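Local coordinates for twitching motility pilus retraction protein (Geobacter sulfurreducens PCA, PDB 5ZFQ) that probably uses ATP hydrolysis, as a hexameric motor, to drive retraction of the type IV pilus, at residues A[173-186]-A[218-232]. Sequence-based numbering, arbitrary orientation.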
loop_
_atom_site.group_PDB
_atom_site.type_symbol
_atom_site.label_atom_id
_atom_site.label_comp_id
_atom_site.label_asym_id
_atom_site.label_seq_id
_atom_site.Cartn_x
_atom_site.Cartn_y
_atom_site.Cartn_z
ATOM N N ILE A 173 -6.199 2.614 43.947
ATOM C CA ILE A 173 -6.433 1.211 43.694
ATOM C C ILE A 173 -5.361 0.366 44.355
ATOM O O ILE A 173 -5.656 -0.612 45.042
ATOM C CB ILE A 173 -6.456 0.926 42.191
ATOM C CG1 ILE A 173 -7.698 1.548 41.560
ATOM C CG2 ILE A 173 -6.399 -0.578 41.906
ATOM C CD1 ILE A 173 -7.704 1.482 40.052
ATOM N N ASN A 174 -4.115 0.760 44.118
ATOM C CA ASN A 174 -2.939 0.135 44.692
ATOM C C ASN A 174 -2.957 0.112 46.223
ATOM O O ASN A 174 -2.369 -0.788 46.858
ATOM C CB ASN A 174 -1.705 0.890 44.185
ATOM C CG ASN A 174 -0.387 0.269 44.621
ATOM O OD1 ASN A 174 -0.310 -0.902 44.973
ATOM N ND2 ASN A 174 0.661 1.078 44.601
ATOM N N THR A 175 -3.612 1.118 46.807
ATOM C CA THR A 175 -3.732 1.247 48.254
ATOM C C THR A 175 -4.826 0.324 48.807
ATOM O O THR A 175 -4.678 -0.274 49.881
ATOM C CB THR A 175 -4.046 2.718 48.682
ATOM O OG1 THR A 175 -2.979 3.594 48.279
ATOM C CG2 THR A 175 -4.218 2.825 50.195
ATOM N N GLU A 176 -5.921 0.199 48.060
ATOM C CA GLU A 176 -7.112 -0.464 48.581
ATOM C C GLU A 176 -7.283 -1.918 48.141
ATOM O O GLU A 176 -7.825 -2.714 48.896
ATOM C CB GLU A 176 -8.359 0.332 48.191
ATOM C CG GLU A 176 -8.451 1.705 48.824
ATOM C CD GLU A 176 -9.682 2.485 48.367
ATOM O OE1 GLU A 176 -10.539 1.927 47.629
ATOM O OE2 GLU A 176 -9.787 3.671 48.748
ATOM N N ARG A 177 -6.833 -2.277 46.940
ATOM C CA ARG A 177 -7.098 -3.626 46.422
ATOM C C ARG A 177 -5.926 -4.600 46.549
ATOM O O ARG A 177 -4.817 -4.209 46.865
ATOM C CB ARG A 177 -7.525 -3.550 44.952
ATOM C CG ARG A 177 -8.753 -2.707 44.734
ATOM C CD ARG A 177 -9.209 -2.646 43.290
ATOM N NE ARG A 177 -10.004 -1.439 43.079
ATOM C CZ ARG A 177 -10.795 -1.220 42.034
ATOM N NH1 ARG A 177 -10.920 -2.127 41.077
ATOM N NH2 ARG A 177 -11.476 -0.087 41.950
ATOM N N HIS A 178 -6.179 -5.876 46.293
ATOM C CA HIS A 178 -5.095 -6.843 46.168
ATOM C C HIS A 178 -5.047 -7.397 44.740
ATOM O O HIS A 178 -5.287 -8.593 44.500
ATOM C CB HIS A 178 -5.251 -7.970 47.182
ATOM C CG HIS A 178 -5.370 -7.484 48.589
ATOM N ND1 HIS A 178 -6.580 -7.139 49.157
ATOM C CD2 HIS A 178 -4.425 -7.245 49.531
ATOM C CE1 HIS A 178 -6.376 -6.727 50.396
ATOM N NE2 HIS A 178 -5.078 -6.779 50.646
ATOM N N ASP A 179 -4.727 -6.509 43.801
ATOM C CA ASP A 179 -4.768 -6.824 42.377
ATOM C C ASP A 179 -3.384 -6.769 41.768
ATOM O O ASP A 179 -2.425 -6.331 42.399
ATOM C CB ASP A 179 -5.688 -5.853 41.613
ATOM C CG ASP A 179 -7.164 -6.016 41.971
ATOM O OD1 ASP A 179 -7.556 -7.082 42.531
ATOM O OD2 ASP A 179 -7.936 -5.065 41.672
ATOM N N HIS A 180 -3.303 -7.248 40.534
ATOM C CA HIS A 180 -2.121 -7.095 39.705
ATOM C C HIS A 180 -2.433 -5.946 38.766
ATOM O O HIS A 180 -3.376 -6.038 37.984
ATOM C CB HIS A 180 -1.804 -8.384 38.936
ATOM C CG HIS A 180 -0.669 -8.245 37.974
ATOM N ND1 HIS A 180 -0.537 -9.042 36.859
ATOM C CD2 HIS A 180 0.390 -7.399 37.960
ATOM C CE1 HIS A 180 0.559 -8.700 36.204
ATOM N NE2 HIS A 180 1.142 -7.708 36.851
ATOM N N ILE A 181 -1.672 -4.859 38.889
ATOM C CA ILE A 181 -1.847 -3.653 38.069
ATOM C C ILE A 181 -0.762 -3.555 36.997
ATOM O O ILE A 181 0.428 -3.401 37.314
ATOM C CB ILE A 181 -1.806 -2.339 38.923
ATOM C CG1 ILE A 181 -2.895 -2.340 40.011
ATOM C CG2 ILE A 181 -1.933 -1.111 38.024
ATOM C CD1 ILE A 181 -2.897 -1.107 40.887
ATOM N N VAL A 182 -1.171 -3.652 35.735
ATOM C CA VAL A 182 -0.247 -3.462 34.604
ATOM C C VAL A 182 -0.582 -2.177 33.853
ATOM O O VAL A 182 -1.718 -1.995 33.400
ATOM C CB VAL A 182 -0.304 -4.635 33.598
ATOM C CG1 VAL A 182 0.629 -4.372 32.415
ATOM C CG2 VAL A 182 0.011 -5.957 34.301
ATOM N N THR A 183 0.394 -1.293 33.711
ATOM C CA THR A 183 0.213 -0.075 32.916
ATOM C C THR A 183 1.062 -0.148 31.655
ATOM O O THR A 183 2.118 -0.771 31.643
ATOM C CB THR A 183 0.616 1.199 33.709
ATOM O OG1 THR A 183 2.038 1.212 33.866
ATOM C CG2 THR A 183 -0.034 1.217 35.099
ATOM N N ILE A 184 0.611 0.510 30.601
ATOM C CA ILE A 184 1.386 0.605 29.374
ATOM C C ILE A 184 1.381 2.087 29.006
ATOM O O ILE A 184 0.341 2.656 28.661
ATOM C CB ILE A 184 0.788 -0.315 28.260
ATOM C CG1 ILE A 184 0.841 -1.787 28.691
ATOM C CG2 ILE A 184 1.508 -0.150 26.937
ATOM C CD1 ILE A 184 -0.196 -2.677 27.958
ATOM N N GLU A 185 2.535 2.725 29.137
ATOM C CA GLU A 185 2.605 4.187 29.161
ATOM C C GLU A 185 3.579 4.757 28.132
ATOM O O GLU A 185 4.557 4.109 27.752
ATOM C CB GLU A 185 2.993 4.673 30.566
ATOM C CG GLU A 185 1.990 4.292 31.664
ATOM C CD GLU A 185 2.338 4.838 33.054
ATOM O OE1 GLU A 185 2.423 6.088 33.221
ATOM O OE2 GLU A 185 2.501 4.011 33.988
ATOM N N ASP A 186 3.320 5.980 27.688
ATOM C CA ASP A 186 4.155 6.600 26.671
ATOM C C ASP A 186 4.293 8.109 26.862
ATOM O O ASP A 186 3.670 8.889 26.129
ATOM C CB ASP A 186 3.587 6.305 25.278
ATOM C CG ASP A 186 4.529 6.738 24.152
ATOM O OD1 ASP A 186 5.780 6.650 24.320
ATOM O OD2 ASP A 186 4.001 7.175 23.096
ATOM N N ILE A 218 -1.068 -9.115 26.973
ATOM C CA ILE A 218 -1.624 -8.630 28.232
ATOM C C ILE A 218 -2.561 -9.663 28.910
ATOM O O ILE A 218 -2.624 -9.755 30.149
ATOM C CB ILE A 218 -2.375 -7.295 28.027
ATOM C CG1 ILE A 218 -2.702 -6.650 29.379
ATOM C CG2 ILE A 218 -3.622 -7.475 27.119
ATOM C CD1 ILE A 218 -1.494 -6.135 30.072
ATOM N N LEU A 219 -3.259 -10.477 28.121
ATOM C CA LEU A 219 -4.170 -11.437 28.740
ATOM C C LEU A 219 -3.396 -12.609 29.295
ATOM O O LEU A 219 -3.947 -13.429 30.006
ATOM C CB LEU A 219 -5.241 -11.927 27.753
ATOM C CG LEU A 219 -6.062 -10.806 27.117
ATOM C CD1 LEU A 219 -7.270 -11.345 26.335
ATOM C CD2 LEU A 219 -6.489 -9.795 28.155
ATOM N N ARG A 220 -2.116 -12.683 28.964
ATOM C CA ARG A 220 -1.252 -13.767 29.448
ATOM C C ARG A 220 -0.443 -13.310 30.646
ATOM O O ARG A 220 0.401 -14.040 31.141
ATOM C CB ARG A 220 -0.316 -14.252 28.328
ATOM C CG ARG A 220 -1.056 -14.425 27.029
ATOM C CD ARG A 220 -0.260 -15.000 25.922
ATOM N NE ARG A 220 -1.131 -15.121 24.759
ATOM C CZ ARG A 220 -0.757 -15.562 23.558
ATOM N NH1 ARG A 220 0.504 -15.938 23.334
ATOM N NH2 ARG A 220 -1.652 -15.616 22.577
ATOM N N GLN A 221 -0.697 -12.097 31.121
ATOM C CA GLN A 221 0.093 -11.577 32.230
ATOM C C GLN A 221 -0.719 -11.469 33.529
ATOM O O GLN A 221 -0.310 -10.810 34.468
ATOM C CB GLN A 221 0.715 -10.226 31.829
ATOM C CG GLN A 221 1.716 -10.375 30.675
ATOM C CD GLN A 221 2.122 -9.068 30.008
ATOM O OE1 GLN A 221 1.378 -8.070 30.016
ATOM N NE2 GLN A 221 3.304 -9.076 29.393
ATOM N N ASP A 222 -1.861 -12.145 33.564
ATOM C CA ASP A 222 -2.726 -12.187 34.744
ATOM C C ASP A 222 -2.906 -10.798 35.388
ATOM O O ASP A 222 -2.558 -10.586 36.555
ATOM C CB ASP A 222 -2.173 -13.196 35.775
ATOM C CG ASP A 222 -3.179 -13.527 36.881
ATOM O OD1 ASP A 222 -4.385 -13.676 36.596
ATOM O OD2 ASP A 222 -2.772 -13.616 38.051
ATOM N N PRO A 223 -3.410 -9.831 34.615
ATOM C CA PRO A 223 -3.629 -8.542 35.268
ATOM C C PRO A 223 -5.051 -8.488 35.821
ATOM O O PRO A 223 -5.886 -9.304 35.426
ATOM C CB PRO A 223 -3.441 -7.552 34.127
ATOM C CG PRO A 223 -4.036 -8.311 32.934
ATOM C CD PRO A 223 -3.742 -9.787 33.176
ATOM N N ASP A 224 -5.322 -7.548 36.717
ATOM C CA ASP A 224 -6.689 -7.310 37.134
ATOM C C ASP A 224 -7.088 -5.949 36.680
ATOM O O ASP A 224 -8.233 -5.716 36.314
ATOM C CB ASP A 224 -6.835 -7.417 38.645
ATOM C CG ASP A 224 -6.473 -8.776 39.149
ATOM O OD1 ASP A 224 -7.219 -9.754 38.878
ATOM O OD2 ASP A 224 -5.430 -8.867 39.815
ATOM N N VAL A 225 -6.119 -5.049 36.735
ATOM C CA VAL A 225 -6.282 -3.643 36.380
ATOM C C VAL A 225 -5.241 -3.312 35.327
ATOM O O VAL A 225 -4.055 -3.643 35.505
ATOM C CB VAL A 225 -6.111 -2.749 37.623
ATOM C CG1 VAL A 225 -6.145 -1.263 37.267
ATOM C CG2 VAL A 225 -7.179 -3.097 38.629
ATOM N N VAL A 226 -5.674 -2.694 34.226
ATOM C CA VAL A 226 -4.768 -2.359 33.111
ATOM C C VAL A 226 -4.940 -0.931 32.639
ATOM O O VAL A 226 -6.023 -0.555 32.193
ATOM C CB VAL A 226 -4.992 -3.259 31.864
ATOM C CG1 VAL A 226 -3.970 -2.905 30.770
ATOM C CG2 VAL A 226 -4.981 -4.714 32.211
ATOM N N LEU A 227 -3.881 -0.139 32.716
ATOM C CA LEU A 227 -3.890 1.186 32.112
ATOM C C LEU A 227 -3.334 1.064 30.703
ATOM O O LEU A 227 -2.152 0.755 30.500
ATOM C CB LEU A 227 -3.093 2.185 32.940
ATOM C CG LEU A 227 -2.771 3.527 32.261
ATOM C CD1 LEU A 227 -4.047 4.240 31.814
ATOM C CD2 LEU A 227 -1.937 4.419 33.182
ATOM N N VAL A 228 -4.209 1.292 29.730
ATOM C CA VAL A 228 -3.930 0.954 28.339
ATOM C C VAL A 228 -3.366 2.142 27.556
ATOM O O VAL A 228 -2.799 1.958 26.472
ATOM C CB VAL A 228 -5.213 0.390 27.675
ATOM C CG1 VAL A 228 -5.391 0.845 26.238
ATOM C CG2 VAL A 228 -5.221 -1.128 27.760
ATOM N N GLY A 229 -3.534 3.352 28.048
ATOM C CA GLY A 229 -3.023 4.485 27.318
ATOM C C GLY A 229 -3.977 4.865 26.215
ATOM O O GLY A 229 -5.106 4.452 26.229
ATOM N N GLU A 230 -3.521 5.643 25.262
ATOM C CA GLU A 230 -4.368 6.107 24.179
ATOM C C GLU A 230 -4.936 5.068 23.285
ATOM O O GLU A 230 -4.251 4.194 22.845
ATOM C CB GLU A 230 -3.625 7.116 23.295
ATOM C CG GLU A 230 -4.498 7.826 22.255
ATOM C CD GLU A 230 -3.885 9.110 21.691
ATOM O OE1 GLU A 230 -2.979 9.042 20.842
ATOM O OE2 GLU A 230 -4.300 10.211 22.085
ATOM N N LEU A 231 -6.204 5.204 22.988
ATOM C CA LEU A 231 -6.847 4.308 22.097
ATOM C C LEU A 231 -6.545 4.747 20.667
ATOM O O LEU A 231 -7.404 5.238 19.972
ATOM C CB LEU A 231 -8.342 4.303 22.357
ATOM C CG LEU A 231 -8.802 3.839 23.739
ATOM C CD1 LEU A 231 -10.283 3.610 23.777
ATOM C CD2 LEU A 231 -8.088 2.598 24.185
ATOM N N ARG A 232 -5.303 4.560 20.237
ATOM C CA ARG A 232 -4.862 4.909 18.889
ATOM C C ARG A 232 -5.654 4.169 17.807
ATOM O O ARG A 232 -6.293 4.775 16.949
ATOM C CB ARG A 232 -3.368 4.573 18.733
ATOM C CG ARG A 232 -2.389 5.516 19.433
ATOM C CD ARG A 232 -0.945 5.006 19.258
ATOM N NE ARG A 232 0.141 5.841 19.813
ATOM C CZ ARG A 232 0.133 6.544 20.955
ATOM N NH1 ARG A 232 -0.904 6.531 21.791
ATOM N NH2 ARG A 232 1.212 7.244 21.288
#
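H180 grips the loop 221-224 with both backbone and ring. Its CG lies anti to the backbone N (chi1 175°), which carries the imidazole to D222, where ND1 donates to D222 O at 2.6 Å; the acceptor sits in the ring plane, while the donor stands above the plane of that carbonyl. H180 N reaches the anti lone pair of D224 OD2 (2.8 Å), and H180 O accepts from both D224 N and V225 N. Shortening H180 to an alanine removes the imidazole, which is likely to leave D222 O without that donor and the loop before strand 225-230 less firmly fixed. The same D224 carboxylate lies 3.9 Å from D179 OD1 at its OD2, a like-charge approach that R55 of a second subunit, salt-bridged to D224, is likely to ease.

Strands 180-185 and 225-230 then run parallel, V182 N donating to V225 O, V182 O accepting from L227 N, and I184 N reaching L227 O. One face of this pair carries I181 beside V225 and T183 CG2 against L227 CB (3.9 Å). On the other, V182 splits its methyls, V182 CG1 meeting I218 CD1 at 3.6 Å and V182 CG2 meeting P223 CB at 3.8 Å. Beyond the strands, D186 OD2 and NH2 of the poorly ordered R232 form a salt bridge, the carboxylate and guanidinium planes 57° apart. In this RecA-like ATPase sheet the pair stands between strands 198-203 and 249-254, with helix 211-216 against I184 and helix 234-245 against V226.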